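PDB 6WM6: extracellular solute-binding protein, family 5 from Chelativorans sp., which binds EDTA and other aminopolycarboxylates in the periplasm, probably delivering them to an ABC transporter for uptake. Local coordinates for residues 352-357 with 522-527; 303-308 with 458-463. One frame throughout, in Å; residues are numbered along the deposited sequence.

Interaction 1. Residues 352-357 with 522-527; sequences GSVMFL and AALFPI
Val354 and Pro526 meet where an irregular loop is laid over one face of a beta-sheet in this periplasmic binding protein, and the two segments meet by packing alone, with no hydrogen bond between them. The apolar contacts centre on one methyl of Val354. With chi1 at -66°, CG1 lies anti to the carbonyl carbon and comes down between two residues of strand 524-527: CG1 is 3.7 Å from Pro526 CD, the two side chains crossing at about a right angle, and 3.8 Å from CG of Leu524. Trp306 touches both Val354 and Pro526, and Met519 of helix 504-521 also packs on Val354.

Polar groups fix the shape of the loop itself. The side chain of Ser353 leaves its backbone away from the strand, and OG accepts from Met355 N at 3.0 Å in an ST turn and from Phe356 N in an ST motif. Asp515 bonds both to that hydroxyl and to Val354 N, tying the turn to helix 504-521.

Carbonyl against proline ring is the third kind of contact. Gly352 C approaches Pro526 CG, and the buried Ser353 O, which has no hydrogen-bond partner in the model, lies 3.2 Å from Pro526 CB.

Interaction 2. Residues 303-308 with 458-463; sequences SANWYF and LNYFSQ. With SO4 (sulfate ion), chain B.
Trp306 and Phe461 form a hydrogen-bonded antiparallel pair, and the bonds on either side of them show how two strands satisfy their main chain. Trp306 N gives to Phe461 O at 2.9 Å, and Phe461 N gives back to Trp306 O. Phe308 and Asn459 exchange the same two bonds, while Gln463 N reaches Ala304 O at the corner where segment 303-308 turns. CA-H...O contacts supplement these, such as Tyr460 CA to Trp306 O.

Asn305 and Tyr460 lie side by side on one face, amide and ring planes 34° apart. Asn305 OD1 accepts from Ser462 OG at 2.6 Å, the hydroxyl being tilted from the carbonyl plane. Tyr460 OH gives to sulfate O3 at 2.7 Å, near the plane of its ring; Ala71 N holds the same anion.

Trp306, Phe308 and Phe461 cluster on the other face. Phe308 and Phe461 make an offset stack, centroids 4.5 Å apart, with Phe308 CE2 over the Phe461 ring. Trp306 has CG between its backbone N and carbonyl carbon (chi1 53°), which brings the indole over Phe461 CB. Its NE1 gives to a water 2.9 Å away that donates in turn to Gln463 OE1; Gln463 NE2 bonds to Gln360 OE1. Asn459 also projects to this face; Asn459 OD1 accepts from Tyr460 N, and Asn459 ND2 bonds to His457 NE2. Asn305, Tyr460 and Ser462 thus share one face with the sulfate near it and the aromatic cluster lies on the other, an antiparallel pairing within the mixed sheet of a family 5 solute-binding protein.

Overall arrangement
The two contacts, centred 10 Å apart, share one sheet. Strand 305-311 lies between strands 456-462 and 524-537: it pairs with the former in interaction 2, while Ile527 N reaches Tyr307 O at 2.9 Å to join it to the strand of interaction 1. The loop 352-357 packs on the same side as the aromatic cluster, where Leu524 CD1 is 3.5 Å from Phe308 CD1. A second link runs through Gln463, whose NE2 bonds to Met355 O at 2.9 Å. The sulfate, probably from the crystallisation liquor, meets Tyr460 on the other face, so the loop 352-357 packs against the face turned away from that anion. Along the sequence the four segments alternate.

Interaction 1. Residues 352-357 with 522-527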
ATOM      1  N   GLY A 352      13.029 -11.664   2.997  1.00 16.54           N
ATOM      2  CA  GLY A 352      13.322 -12.338   4.243  1.00 16.99           C
ATOM      3  C   GLY A 352      13.291 -11.449   5.465  1.00 16.02           C
ATOM      4  O   GLY A 352      13.888 -11.761   6.481  1.00 17.55           O
ATOM      5  N   SER A 353      12.597 -10.320   5.365  1.00 16.26           N
ATOM      6  CA  SER A 353      12.374  -9.375   6.450  1.00 15.33           C
ATOM      7  C   SER A 353      10.879  -9.103   6.532  1.00 14.97           C
ATOM      8  O   SER A 353      10.166  -9.221   5.543  1.00 15.81           O
ATOM      9  CB  SER A 353      13.092  -8.068   6.088  1.00 16.59           C
ATOM     10  OG  SER A 353      12.725  -6.982   6.927  1.00 16.74           O
ATOM     11  N   VAL A 354      10.411  -8.725   7.723  1.00 15.28           N
ATOM     12  CA  VAL A 354       9.023  -8.281   7.900  1.00 15.04           C
ATOM     13  C   VAL A 354       8.934  -6.780   8.090  1.00 15.96           C
ATOM     14  O   VAL A 354       7.841  -6.259   8.352  1.00 17.11           O
ATOM     15  CB  VAL A 354       8.272  -9.051   9.001  1.00 16.06           C
ATOM     16  CG1 VAL A 354       8.095 -10.502   8.603  1.00 16.44           C
ATOM     17  CG2 VAL A 354       8.958  -8.932  10.345  1.00 17.44           C
ATOM     18  N   MET A 355      10.034  -6.062   7.926  1.00 16.36           N
ATOM     19  CA  MET A 355      10.025  -4.617   8.090  1.00 16.74           C
ATOM     20  C   MET A 355      10.618  -3.835   6.936  1.00 16.64           C
ATOM     21  O   MET A 355      10.364  -2.620   6.846  1.00 16.79           O
ATOM     22  CB  MET A 355      10.712  -4.213   9.382  1.00 19.28           C
ATOM     23  CG  MET A 355       9.884  -4.718  10.572  1.00 21.27           C
ATOM     24  SD  MET A 355      10.508  -4.163  12.127  1.00 22.22           S
ATOM     25  CE  MET A 355       9.485  -5.155  13.206  1.00 19.82           C
ATOM     26  N   PHE A 356      11.367  -4.478   6.051  1.00 14.95           N
ATOM     27  CA  PHE A 356      12.036  -3.818   4.939  1.00 14.39           C
ATOM     28  C   PHE A 356      11.846  -4.641   3.675  1.00 15.71           C
ATOM     29  O   PHE A 356      12.009  -5.864   3.686  1.00 15.02           O
ATOM     30  CB  PHE A 356      13.555  -3.750   5.188  1.00 15.43           C
ATOM     31  CG  PHE A 356      13.940  -3.110   6.497  1.00 14.39           C
ATOM     32  CD1 PHE A 356      13.929  -1.726   6.646  1.00 15.65           C
ATOM     33  CD2 PHE A 356      14.345  -3.883   7.561  1.00 15.94           C
ATOM     34  CE1 PHE A 356      14.324  -1.144   7.844  1.00 16.50           C
ATOM     35  CE2 PHE A 356      14.732  -3.301   8.763  1.00 18.50           C
ATOM     36  CZ  PHE A 356      14.723  -1.933   8.895  1.00 16.97           C
ATOM     37  N   LEU A 357      11.545  -3.958   2.570  1.00 15.46           N
ATOM     38  CA  LEU A 357      11.611  -4.590   1.257  1.00 14.92           C
ATOM     39  C   LEU A 357      13.072  -4.838   0.900  1.00 15.35           C
ATOM     40  O   LEU A 357      13.978  -4.188   1.447  1.00 16.19           O
ATOM     41  CB  LEU A 357      10.981  -3.684   0.209  1.00 15.15           C
ATOM     42  CG  LEU A 357       9.490  -3.372   0.378  1.00 15.91           C
ATOM     43  CD1 LEU A 357       9.100  -2.263  -0.625  1.00 18.25           C
ATOM     44  CD2 LEU A 357       8.622  -4.583   0.178  1.00 17.67           C
ATOM     45  N   ALA A 522       8.405 -15.617  15.246  1.00 16.63           N
ATOM     46  CA  ALA A 522       7.902 -16.561  14.253  1.00 17.48           C
ATOM     47  C   ALA A 522       6.383 -16.532  14.102  1.00 17.26           C
ATOM     48  O   ALA A 522       5.746 -17.566  13.890  1.00 18.22           O
ATOM     49  CB  ALA A 522       8.398 -17.984  14.538  1.00 18.79           C
ATOM     50  N   ALA A 523       5.784 -15.345  14.190  1.00 16.37           N
ATOM     51  CA  ALA A 523       4.362 -15.163  13.927  1.00 16.23           C
ATOM     52  C   ALA A 523       4.071 -14.570  12.551  1.00 16.39           C
ATOM     53  O   ALA A 523       2.895 -14.462  12.161  1.00 16.90           O
ATOM     54  CB  ALA A 523       3.707 -14.303  15.022  1.00 19.72           C
ATOM     55  N   LEU A 524       5.097 -14.203  11.802  1.00 15.67           N
ATOM     56  CA  LEU A 524       4.908 -13.581  10.484  1.00 15.84           C
ATOM     57  C   LEU A 524       6.061 -14.009   9.583  1.00 16.58           C
ATOM     58  O   LEU A 524       7.236 -13.730   9.874  1.00 17.41           O
ATOM     59  CB  LEU A 524       4.814 -12.061  10.609  1.00 16.67           C
ATOM     60  CG  LEU A 524       4.470 -11.300   9.336  1.00 15.73           C
ATOM     61  CD1 LEU A 524       3.118 -11.697   8.816  1.00 18.22           C
ATOM     62  CD2 LEU A 524       4.506  -9.795   9.641  1.00 17.22           C
ATOM     63  N   PHE A 525       5.721 -14.711   8.507  1.00 15.74           N
ATOM     64  CA  PHE A 525       6.692 -15.270   7.559  1.00 15.93           C
ATOM     65  C   PHE A 525       6.595 -14.529   6.239  1.00 14.71           C
ATOM     66  O   PHE A 525       5.587 -14.664   5.539  1.00 15.02           O
ATOM     67  CB  PHE A 525       6.351 -16.753   7.369  1.00 15.97           C
ATOM     68  CG  PHE A 525       7.230 -17.495   6.385  1.00 15.98           C
ATOM     69  CD1 PHE A 525       8.494 -17.940   6.738  1.00 17.49           C
ATOM     70  CD2 PHE A 525       6.755 -17.822   5.127  1.00 17.42           C
ATOM     71  CE1 PHE A 525       9.266 -18.670   5.856  1.00 18.17           C
ATOM     72  CE2 PHE A 525       7.547 -18.522   4.226  1.00 19.20           C
ATOM     73  CZ  PHE A 525       8.802 -18.958   4.595  1.00 18.28           C
ATOM     74  N   PRO A 526       7.586 -13.716   5.900  1.00 14.54           N
ATOM     75  CA  PRO A 526       7.549 -13.001   4.619  1.00 14.34           C
ATOM     76  C   PRO A 526       7.893 -13.941   3.483  1.00 14.78           C
ATOM     77  O   PRO A 526       8.700 -14.863   3.645  1.00 15.95           O
ATOM     78  CB  PRO A 526       8.632 -11.925   4.793  1.00 16.02           C
ATOM     79  CG  PRO A 526       9.675 -12.589   5.707  1.00 16.54           C
ATOM     80  CD  PRO A 526       8.871 -13.525   6.614  1.00 15.56           C
ATOM     81  N   ILE A 527       7.294 -13.685   2.317  1.00 15.42           N
ATOM     82  CA  ILE A 527       7.441 -14.557   1.145  1.00 14.18           C
ATOM     83  C   ILE A 527       8.144 -13.789   0.020  1.00 14.35           C
ATOM     84  O   ILE A 527       9.355 -13.914  -0.165  1.00 15.38           O
ATOM     85  CB  ILE A 527       6.095 -15.187   0.769  1.00 15.15           C
ATOM     86  CG1 ILE A 527       5.547 -16.020   1.947  1.00 16.45           C
ATOM     87  CG2 ILE A 527       6.240 -16.071  -0.459  1.00 17.99           C
ATOM     88  CD1 ILE A 527       4.107 -16.487   1.794  1.00 17.98           C
TER

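Interaction 2. Residues 303-308 with 458-463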
ATOM      1  N   SER A 303       6.086  -4.886  -6.485  1.00 15.51           N
ATOM      2  CA  SER A 303       5.162  -4.013  -5.762  1.00 16.69           C
ATOM      3  C   SER A 303       5.683  -3.729  -4.355  1.00 16.74           C
ATOM      4  O   SER A 303       6.511  -4.461  -3.802  1.00 17.23           O
ATOM      5  CB  SER A 303       3.818  -4.797  -5.574  1.00 18.75           C
ATOM      6  OG  SER A 303       2.797  -4.037  -4.960  1.00 25.22           O
ATOM      7  N   ALA A 304       5.173  -2.656  -3.760  1.00 15.81           N
ATOM      8  CA  ALA A 304       5.301  -2.454  -2.327  1.00 15.91           C
ATOM      9  C   ALA A 304       4.469  -3.465  -1.546  1.00 16.22           C
ATOM     10  O   ALA A 304       4.651  -3.576  -0.315  1.00 17.80           O
ATOM     11  CB  ALA A 304       4.860  -1.034  -1.951  1.00 16.86           C
ATOM     12  N   ASN A 305       3.547  -4.167  -2.182  1.00 16.00           N
ATOM     13  CA  ASN A 305       2.771  -5.209  -1.539  1.00 15.38           C
ATOM     14  C   ASN A 305       3.606  -6.473  -1.492  1.00 15.55           C
ATOM     15  O   ASN A 305       4.175  -6.896  -2.510  1.00 16.99           O
ATOM     16  CB  ASN A 305       1.479  -5.496  -2.313  1.00 16.40           C
ATOM     17  CG  ASN A 305       0.510  -4.342  -2.295  1.00 17.22           C
ATOM     18  OD1 ASN A 305       0.560  -3.507  -1.412  1.00 18.69           O
ATOM     19  ND2 ASN A 305      -0.403  -4.341  -3.246  1.00 20.26           N
ATOM     20  N   TRP A 306       3.650  -7.108  -0.324  1.00 15.48           N
ATOM     21  CA  TRP A 306       4.441  -8.335  -0.142  1.00 14.45           C
ATOM     22  C   TRP A 306       3.600  -9.433   0.503  1.00 14.72           C
ATOM     23  O   TRP A 306       2.918  -9.189   1.505  1.00 15.72           O
ATOM     24  CB  TRP A 306       5.739  -8.085   0.630  1.00 15.05           C
ATOM     25  CG  TRP A 306       5.615  -7.382   1.949  1.00 14.35           C
ATOM     26  CD1 TRP A 306       5.507  -6.045   2.146  1.00 16.70           C
ATOM     27  CD2 TRP A 306       5.655  -7.974   3.268  1.00 14.40           C
ATOM     28  NE1 TRP A 306       5.449  -5.756   3.498  1.00 16.22           N
ATOM     29  CE2 TRP A 306       5.558  -6.928   4.204  1.00 16.02           C
ATOM     30  CE3 TRP A 306       5.761  -9.290   3.734  1.00 14.91           C
ATOM     31  CZ2 TRP A 306       5.578  -7.142   5.591  1.00 15.63           C
ATOM     32  CZ3 TRP A 306       5.783  -9.495   5.116  1.00 15.01           C
ATOM     33  CH2 TRP A 306       5.700  -8.435   6.015  1.00 15.74           C
ATOM     34  N   TYR A 307       3.659 -10.625  -0.088  1.00 14.50           N
ATOM     35  CA  TYR A 307       2.977 -11.777   0.448  1.00 14.26           C
ATOM     36  C   TYR A 307       3.627 -12.217   1.750  1.00 15.85           C
ATOM     37  O   TYR A 307       4.857 -12.159   1.914  1.00 15.87           O
ATOM     38  CB  TYR A 307       3.054 -12.958  -0.496  1.00 16.59           C
ATOM     39  CG  TYR A 307       2.164 -12.895  -1.698  1.00 18.05           C
ATOM     40  CD1 TYR A 307       0.782 -12.848  -1.559  1.00 18.52           C
ATOM     41  CD2 TYR A 307       2.692 -12.916  -2.985  1.00 18.25           C
ATOM     42  CE1 TYR A 307      -0.034 -12.791  -2.658  1.00 19.65           C
ATOM     43  CE2 TYR A 307       1.861 -12.892  -4.107  1.00 19.83           C
ATOM     44  CZ  TYR A 307       0.498 -12.831  -3.909  1.00 19.26           C
ATOM     45  OH  TYR A 307      -0.333 -12.777  -5.027  1.00 23.87           O
ATOM     46  N   PHE A 308       2.787 -12.714   2.657  1.00 15.20           N
ATOM     47  CA  PHE A 308       3.237 -13.261   3.917  1.00 14.92           C
ATOM     48  C   PHE A 308       2.317 -14.415   4.292  1.00 15.90           C
ATOM     49  O   PHE A 308       1.181 -14.532   3.806  1.00 16.03           O
ATOM     50  CB  PHE A 308       3.216 -12.208   5.032  1.00 15.82           C
ATOM     51  CG  PHE A 308       1.831 -11.698   5.378  1.00 16.83           C
ATOM     52  CD1 PHE A 308       0.964 -12.458   6.136  1.00 16.98           C
ATOM     53  CD2 PHE A 308       1.413 -10.427   4.983  1.00 17.06           C
ATOM     54  CE1 PHE A 308      -0.312 -11.978   6.479  1.00 17.48           C
ATOM     55  CE2 PHE A 308       0.151  -9.955   5.331  1.00 17.50           C
ATOM     56  CZ  PHE A 308      -0.706 -10.731   6.070  1.00 17.57           C
ATOM     57  N   LEU A 458      -2.619 -16.441   4.695  1.00 15.94           N
ATOM     58  CA  LEU A 458      -1.819 -15.901   3.604  1.00 16.22           C
ATOM     59  C   LEU A 458      -2.479 -14.643   3.079  1.00 16.14           C
ATOM     60  O   LEU A 458      -3.655 -14.652   2.737  1.00 18.59           O
ATOM     61  CB  LEU A 458      -1.730 -16.911   2.460  1.00 19.94           C
ATOM     62  CG  LEU A 458      -0.850 -18.119   2.619  1.00 27.48           C
ATOM     63  CD1 LEU A 458      -1.198 -19.158   1.562  1.00 28.57           C
ATOM     64  CD2 LEU A 458       0.608 -17.722   2.483  1.00 28.28           C
ATOM     65  N   ASN A 459      -1.718 -13.564   3.016  1.00 16.00           N
ATOM     66  CA  ASN A 459      -2.244 -12.277   2.536  1.00 16.42           C
ATOM     67  C   ASN A 459      -1.032 -11.426   2.153  1.00 16.47           C
ATOM     68  O   ASN A 459       0.077 -11.947   1.978  1.00 16.56           O
ATOM     69  CB  ASN A 459      -3.141 -11.657   3.626  1.00 16.62           C
ATOM     70  CG  ASN A 459      -4.246 -10.779   3.085  1.00 18.16           C
ATOM     71  OD1 ASN A 459      -4.068 -10.030   2.122  1.00 19.08           O
ATOM     72  ND2 ASN A 459      -5.405 -10.850   3.731  1.00 18.70           N
ATOM     73  N   TYR A 460      -1.245 -10.117   2.016  1.00 16.67           N
ATOM     74  CA  TYR A 460      -0.142  -9.209   1.744  1.00 15.96           C
ATOM     75  C   TYR A 460      -0.245  -7.971   2.634  1.00 15.39           C
ATOM     76  O   TYR A 460      -1.343  -7.574   3.036  1.00 16.99           O
ATOM     77  CB  TYR A 460      -0.058  -8.786   0.257  1.00 17.43           C
ATOM     78  CG  TYR A 460      -1.216  -7.928  -0.232  1.00 18.24           C
ATOM     79  CD1 TYR A 460      -1.207  -6.535  -0.092  1.00 18.63           C
ATOM     80  CD2 TYR A 460      -2.330  -8.501  -0.815  1.00 21.11           C
ATOM     81  CE1 TYR A 460      -2.273  -5.760  -0.526  1.00 21.44           C
ATOM     82  CE2 TYR A 460      -3.396  -7.721  -1.256  1.00 24.57           C
ATOM     83  CZ  TYR A 460      -3.349  -6.362  -1.095  1.00 22.08           C
ATOM     84  OH  TYR A 460      -4.434  -5.590  -1.526  1.00 25.07           O
ATOM     85  N   PHE A 461       0.903  -7.379   2.931  1.00 16.60           N
ATOM     86  CA  PHE A 461       0.992  -6.054   3.529  1.00 15.91           C
ATOM     87  C   PHE A 461       1.504  -5.078   2.477  1.00 17.03           C
ATOM     88  O   PHE A 461       2.285  -5.439   1.605  1.00 17.24           O
ATOM     89  CB  PHE A 461       1.966  -6.054   4.715  1.00 15.37           C
ATOM     90  CG  PHE A 461       1.364  -6.508   6.016  1.00 17.38           C
ATOM     91  CD1 PHE A 461       0.202  -5.950   6.476  1.00 19.21           C
ATOM     92  CD2 PHE A 461       1.973  -7.496   6.784  1.00 18.42           C
ATOM     93  CE1 PHE A 461      -0.344  -6.352   7.689  1.00 21.11           C
ATOM     94  CE2 PHE A 461       1.407  -7.904   7.983  1.00 18.93           C
ATOM     95  CZ  PHE A 461       0.263  -7.330   8.424  1.00 19.49           C
ATOM     96  N   SER A 462       1.135  -3.812   2.614  1.00 16.72           N
ATOM     97  CA  SER A 462       1.569  -2.744   1.709  1.00 16.65           C
ATOM     98  C   SER A 462       2.643  -1.933   2.437  1.00 17.96           C
ATOM     99  O   SER A 462       2.356  -1.234   3.422  1.00 19.43           O
ATOM    100  CB  SER A 462       0.389  -1.826   1.360  1.00 17.48           C
ATOM    101  OG  SER A 462      -0.646  -2.534   0.724  1.00 20.24           O
ATOM    102  N   GLN A 463       3.874  -1.990   1.951  1.00 16.71           N
ATOM    103  CA  GLN A 463       4.963  -1.255   2.584  1.00 16.30           C
ATOM    104  C   GLN A 463       4.886   0.237   2.272  1.00 16.94           C
ATOM    105  O   GLN A 463       4.432   0.645   1.197  1.00 17.75           O
ATOM    106  CB  GLN A 463       6.316  -1.809   2.127  1.00 17.23           C
ATOM    107  CG  GLN A 463       7.540  -1.055   2.638  1.00 17.11           C
ATOM    108  CD  GLN A 463       7.722  -1.137   4.140  1.00 18.11           C
ATOM    109  OE1 GLN A 463       6.778  -0.922   4.917  1.00 19.00           O
ATOM    110  NE2 GLN A 463       8.936  -1.476   4.572  1.00 18.34           N
TER
HETATM  111  S   SO4 B 601      -5.747  -2.035  -1.031  1.00 32.09           S
HETATM  112  O1  SO4 B 601      -5.435  -0.754  -1.671  1.00 41.88           O
HETATM  113  O2  SO4 B 601      -6.815  -2.688  -1.768  1.00 49.20           O
HETATM  114  O3  SO4 B 601      -4.533  -2.897  -1.027  1.00 27.08           O
HETATM  115  O4  SO4 B 601      -6.177  -1.784   0.340  1.00 60.49           O
HETATM  116  O   HOH W   1       5.372  -3.493   5.316  1.00 20.06           O